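Long-range contact in NAD-dependent epimerase/dehydratase domain-containing protein (Ruegeria pomeroyi DSS-3, PDB 3IUS), which is of unknown function but, as a Rossmann-fold relative of NAD-dependent epimerases and dehydratases, probably binds NAD: residues V204-P212 / R254-L264. Numbering follows the deposited sequence.
Sequences VYNVCDDEP and RVRNDRIKEEL
The loop leaving strand 204-207 of the Rossmann-type sheet is clamped to the start of helix 258-262 by the amide of Asn257. Its ND2 makes two nearly straight hydrogen bonds, 3.0 Å to Cys208 O and 2.8 Å to Asp210 OD1, both partners lying almost in the amide plane. Asp210 OD1 is met nearly along its C-O bond, with the carboxylate turned 67° from that amide. The same oxygen takes a salt bridge from Lys261 NZ at 2.8 Å, delivered by a side chain extended beyond CG. NZ also hydrogen-bonds Asn257 OD1, so amide, ammonium and carboxylate close a ring of bonds that fixes which way the amide faces. Asn257 holds CG between its own backbone N and carbonyl carbon (chi1 62°), which carries ND2 across to the loop. A leucine here would probably leave Cys208 O without this donor and deprive Lys261 of an acceptor, leaving Asp210 tied across the contact by the lysine alone.

Strand 204-207 runs parallel to strand 146-155 in the large parallel sheet, consistent with the Rossmann fold of the NAD-dependent epimerase/dehydratase family, and the axis of helix 258-262 lies at 104° to that of strand 204-207. Where they cross, Ile260 CG2 rests on Tyr205 CB at 3.7 Å. Leu264 places CD1 over one face of the Tyr205 ring, a CH-pi contact 4.1 Å from the centroid, while its CD2 lies by the hydroxyl; Phe149 of the neighbouring strand also meets this ring. Beyond the ring, a water accepts from Tyr205 OH and donates to Glu263 OE1. Another links Asn206 O to Ile260 N. At the far end, the Pro212 ring packs crosswise on the aliphatic chain of Arg254, CG to CG 3.6 Å.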
loop_
_atom_site.group_PDB
_atom_site.type_symbol
_atom_site.label_atom_id
_atom_site.label_comp_id
_atom_site.label_asym_id
_atom_site.label_seq_id
_atom_site.Cartn_x
_atom_site.Cartn_y
_atom_site.Cartn_z
ATOM N N VAL A 204 5.765 -13.403 1.697
ATOM C CA VAL A 204 5.786 -11.967 1.958
ATOM C C VAL A 204 6.513 -11.283 0.806
ATOM O O VAL A 204 7.559 -11.753 0.362
ATOM C CB VAL A 204 6.527 -11.656 3.271
ATOM C CG1 VAL A 204 6.557 -10.152 3.531
ATOM C CG2 VAL A 204 5.879 -12.377 4.430
ATOM N N TYR A 205 5.980 -10.157 0.329
ATOM C CA TYR A 205 6.585 -9.438 -0.781
ATOM C C TYR A 205 6.675 -7.976 -0.425
ATOM O O TYR A 205 5.672 -7.383 -0.045
ATOM C CB TYR A 205 5.725 -9.534 -2.041
ATOM C CG TYR A 205 5.378 -10.942 -2.450
ATOM C CD1 TYR A 205 6.227 -11.674 -3.263
ATOM C CD2 TYR A 205 4.192 -11.527 -2.036
ATOM C CE1 TYR A 205 5.911 -12.967 -3.640
ATOM C CE2 TYR A 205 3.865 -12.818 -2.407
ATOM C CZ TYR A 205 4.722 -13.527 -3.216
ATOM O OH TYR A 205 4.393 -14.817 -3.578
ATOM N N ASN A 206 7.872 -7.416 -0.545
ATOM C CA ASN A 206 8.038 -5.963 -0.516
ATOM C C ASN A 206 7.512 -5.372 -1.814
ATOM O O ASN A 206 7.834 -5.862 -2.892
ATOM C CB ASN A 206 9.510 -5.588 -0.387
ATOM C CG ASN A 206 10.080 -5.904 0.967
ATOM O OD1 ASN A 206 11.300 -6.007 1.124
ATOM N ND2 ASN A 206 9.215 -6.063 1.956
ATOM N N VAL A 207 6.734 -4.295 -1.726
ATOM C CA VAL A 207 6.181 -3.688 -2.926
ATOM C C VAL A 207 6.586 -2.230 -2.955
ATOM O O VAL A 207 5.923 -1.380 -2.372
ATOM C CB VAL A 207 4.644 -3.835 -3.012
ATOM C CG1 VAL A 207 4.143 -3.300 -4.343
ATOM C CG2 VAL A 207 4.245 -5.303 -2.859
ATOM N N CYS A 208 7.707 -1.970 -3.620
ATOM C CA CYS A 208 8.283 -0.634 -3.709
ATOM C C CYS A 208 9.024 -0.541 -5.036
ATOM O O CYS A 208 9.314 -1.558 -5.652
ATOM C CB CYS A 208 9.272 -0.405 -2.564
ATOM S SG CYS A 208 10.549 -1.707 -2.429
ATOM N N ASP A 209 9.344 0.671 -5.472
ATOM C CA ASP A 209 10.093 0.819 -6.711
ATOM C C ASP A 209 11.608 0.690 -6.507
ATOM O O ASP A 209 12.072 0.302 -5.432
ATOM C CB ASP A 209 9.707 2.114 -7.443
ATOM C CG ASP A 209 10.269 3.348 -6.789
ATOM O OD1 ASP A 209 11.179 3.226 -5.938
ATOM O OD2 ASP A 209 9.805 4.455 -7.145
ATOM N N ASP A 210 12.367 1.008 -7.551
ATOM C CA ASP A 210 13.799 0.731 -7.587
ATOM C C ASP A 210 14.679 1.783 -6.926
ATOM O O ASP A 210 15.878 1.564 -6.747
ATOM C CB ASP A 210 14.260 0.559 -9.035
ATOM C CG ASP A 210 13.814 -0.756 -9.633
ATOM O OD1 ASP A 210 13.336 -1.614 -8.872
ATOM O OD2 ASP A 210 13.939 -0.919 -10.862
ATOM N N GLU A 211 14.101 2.924 -6.574
ATOM C CA GLU A 211 14.921 4.060 -6.180
ATOM C C GLU A 211 14.461 4.755 -4.900
ATOM O O GLU A 211 13.643 5.681 -4.941
ATOM C CB GLU A 211 15.014 5.064 -7.328
ATOM C CG GLU A 211 15.909 6.247 -7.030
ATOM C CD GLU A 211 16.201 7.086 -8.258
ATOM O OE1 GLU A 211 15.928 6.621 -9.382
ATOM O OE2 GLU A 211 16.712 8.214 -8.096
ATOM N N PRO A 212 14.979 4.292 -3.752
ATOM C CA PRO A 212 14.797 5.030 -2.504
ATOM C C PRO A 212 15.197 6.470 -2.748
ATOM O O PRO A 212 16.252 6.710 -3.333
ATOM C CB PRO A 212 15.794 4.364 -1.568
ATOM C CG PRO A 212 15.834 2.942 -2.045
ATOM C CD PRO A 212 15.643 2.990 -3.537
ATOM N N ARG A 254 16.419 1.106 3.137
ATOM C CA ARG A 254 16.215 0.953 1.707
ATOM C C ARG A 254 15.676 -0.451 1.536
ATOM O O ARG A 254 16.191 -1.378 2.152
ATOM C CB ARG A 254 17.533 1.134 0.946
ATOM C CG ARG A 254 17.998 2.591 0.866
ATOM C CD ARG A 254 19.355 2.679 0.185
ATOM N NE ARG A 254 19.725 4.058 -0.135
ATOM C CZ ARG A 254 20.245 4.899 0.743
ATOM N NH1 ARG A 254 20.441 4.509 1.995
ATOM N NH2 ARG A 254 20.565 6.133 0.373
ATOM N N VAL A 255 14.611 -0.591 0.751
ATOM C CA VAL A 255 13.889 -1.858 0.684
ATOM C C VAL A 255 14.081 -2.539 -0.662
ATOM O O VAL A 255 13.840 -1.936 -1.708
ATOM C CB VAL A 255 12.375 -1.649 0.931
ATOM C CG1 VAL A 255 11.652 -2.991 0.970
ATOM C CG2 VAL A 255 12.148 -0.854 2.228
ATOM N N ARG A 256 14.489 -3.810 -0.622
ATOM C CA ARG A 256 14.670 -4.625 -1.821
ATOM C C ARG A 256 13.317 -5.082 -2.365
ATOM O O ARG A 256 12.412 -5.412 -1.598
ATOM C CB ARG A 256 15.524 -5.871 -1.520
ATOM C CG ARG A 256 16.959 -5.617 -1.073
ATOM C CD ARG A 256 17.834 -5.040 -2.189
ATOM N NE ARG A 256 19.229 -4.919 -1.759
ATOM C CZ ARG A 256 20.140 -4.147 -2.350
ATOM N NH1 ARG A 256 19.815 -3.425 -3.409
ATOM N NH2 ARG A 256 21.384 -4.108 -1.885
ATOM N N ASN A 257 13.192 -5.107 -3.684
ATOM C CA ASN A 257 11.960 -5.523 -4.351
ATOM C C ASN A 257 12.211 -6.674 -5.324
ATOM O O ASN A 257 11.519 -6.801 -6.332
ATOM C CB ASN A 257 11.333 -4.338 -5.100
ATOM C CG ASN A 257 12.237 -3.793 -6.193
ATOM O OD1 ASN A 257 13.262 -4.394 -6.518
ATOM N ND2 ASN A 257 11.873 -2.632 -6.750
ATOM N N ASP A 258 13.195 -7.511 -5.010
ATOM C CA ASP A 258 13.601 -8.605 -5.897
ATOM C C ASP A 258 12.543 -9.697 -6.023
ATOM O O ASP A 258 12.317 -10.237 -7.110
ATOM C CB ASP A 258 14.923 -9.226 -5.408
ATOM C CG ASP A 258 16.024 -8.192 -5.224
ATOM O OD1 ASP A 258 16.222 -7.365 -6.131
ATOM O OD2 ASP A 258 16.695 -8.215 -4.177
ATOM N N ARG A 259 11.894 -10.008 -4.909
ATOM C CA ARG A 259 10.930 -11.098 -4.853
ATOM C C ARG A 259 9.780 -10.934 -5.855
ATOM O O ARG A 259 9.401 -11.881 -6.540
ATOM C CB ARG A 259 10.392 -11.238 -3.430
ATOM C CG ARG A 259 10.070 -12.665 -3.037
ATOM C CD ARG A 259 10.295 -12.897 -1.553
ATOM N NE ARG A 259 11.596 -12.399 -1.118
ATOM C CZ ARG A 259 12.289 -12.897 -0.099
ATOM N NH1 ARG A 259 13.464 -12.370 0.221
ATOM N NH2 ARG A 259 11.816 -13.926 0.592
ATOM N N ILE A 260 9.221 -9.728 -5.938
ATOM C CA ILE A 260 8.095 -9.518 -6.846
ATOM C C ILE A 260 8.540 -9.675 -8.298
ATOM O O ILE A 260 7.756 -10.076 -9.157
ATOM C CB ILE A 260 7.413 -8.143 -6.646
ATOM C CG1 ILE A 260 8.431 -7.022 -6.822
ATOM C CG2 ILE A 260 6.706 -8.081 -5.281
ATOM C CD1 ILE A 260 7.837 -5.611 -6.762
ATOM N N LYS A 261 9.806 -9.369 -8.567
ATOM C CA LYS A 261 10.339 -9.469 -9.919
ATOM C C LYS A 261 10.642 -10.928 -10.259
ATOM O O LYS A 261 10.167 -11.452 -11.260
ATOM C CB LYS A 261 11.603 -8.623 -10.059
ATOM C CG LYS A 261 11.374 -7.115 -9.937
ATOM C CD LYS A 261 12.706 -6.396 -9.880
ATOM C CE LYS A 261 12.563 -4.880 -9.706
ATOM N NZ LYS A 261 13.887 -4.305 -9.351
ATOM N N GLU A 262 11.422 -11.576 -9.404
ATOM C CA GLU A 262 11.934 -12.916 -9.679
ATOM C C GLU A 262 10.913 -14.023 -9.477
ATOM O O GLU A 262 10.936 -15.036 -10.183
ATOM C CB GLU A 262 13.170 -13.191 -8.816
ATOM C CG GLU A 262 14.379 -12.349 -9.186
ATOM C CD GLU A 262 15.510 -12.491 -8.182
ATOM O OE1 GLU A 262 15.798 -13.629 -7.764
ATOM O OE2 GLU A 262 16.103 -11.463 -7.805
ATOM N N GLU A 263 10.026 -13.845 -8.505
ATOM C CA GLU A 263 9.050 -14.881 -8.193
ATOM C C GLU A 263 7.724 -14.647 -8.909
ATOM O O GLU A 263 7.115 -15.590 -9.397
ATOM C CB GLU A 263 8.842 -14.999 -6.678
ATOM C CG GLU A 263 10.106 -15.377 -5.912
ATOM C CD GLU A 263 9.847 -15.685 -4.444
ATOM O OE1 GLU A 263 8.671 -15.673 -4.021
ATOM O OE2 GLU A 263 10.826 -15.939 -3.707
ATOM N N LEU A 264 7.290 -13.388 -8.985
ATOM C CA LEU A 264 5.986 -13.069 -9.564
ATOM C C LEU A 264 6.040 -12.654 -11.032
ATOM O O LEU A 264 5.003 -12.565 -11.686
ATOM C CB LEU A 264 5.284 -11.966 -8.761
ATOM C CG LEU A 264 4.982 -12.234 -7.289
ATOM C CD1 LEU A 264 4.132 -11.113 -6.704
ATOM C CD2 LEU A 264 4.317 -13.596 -7.089
HETATM O O HOH W 1 6.271 -16.657 -4.286
HETATM O O HOH W 2 9.763 -7.880 -3.598
HETATM O O HOH W 3 14.392 -1.181 -4.417
HETATM O O HOH W 4 18.823 5.371 -2.742
#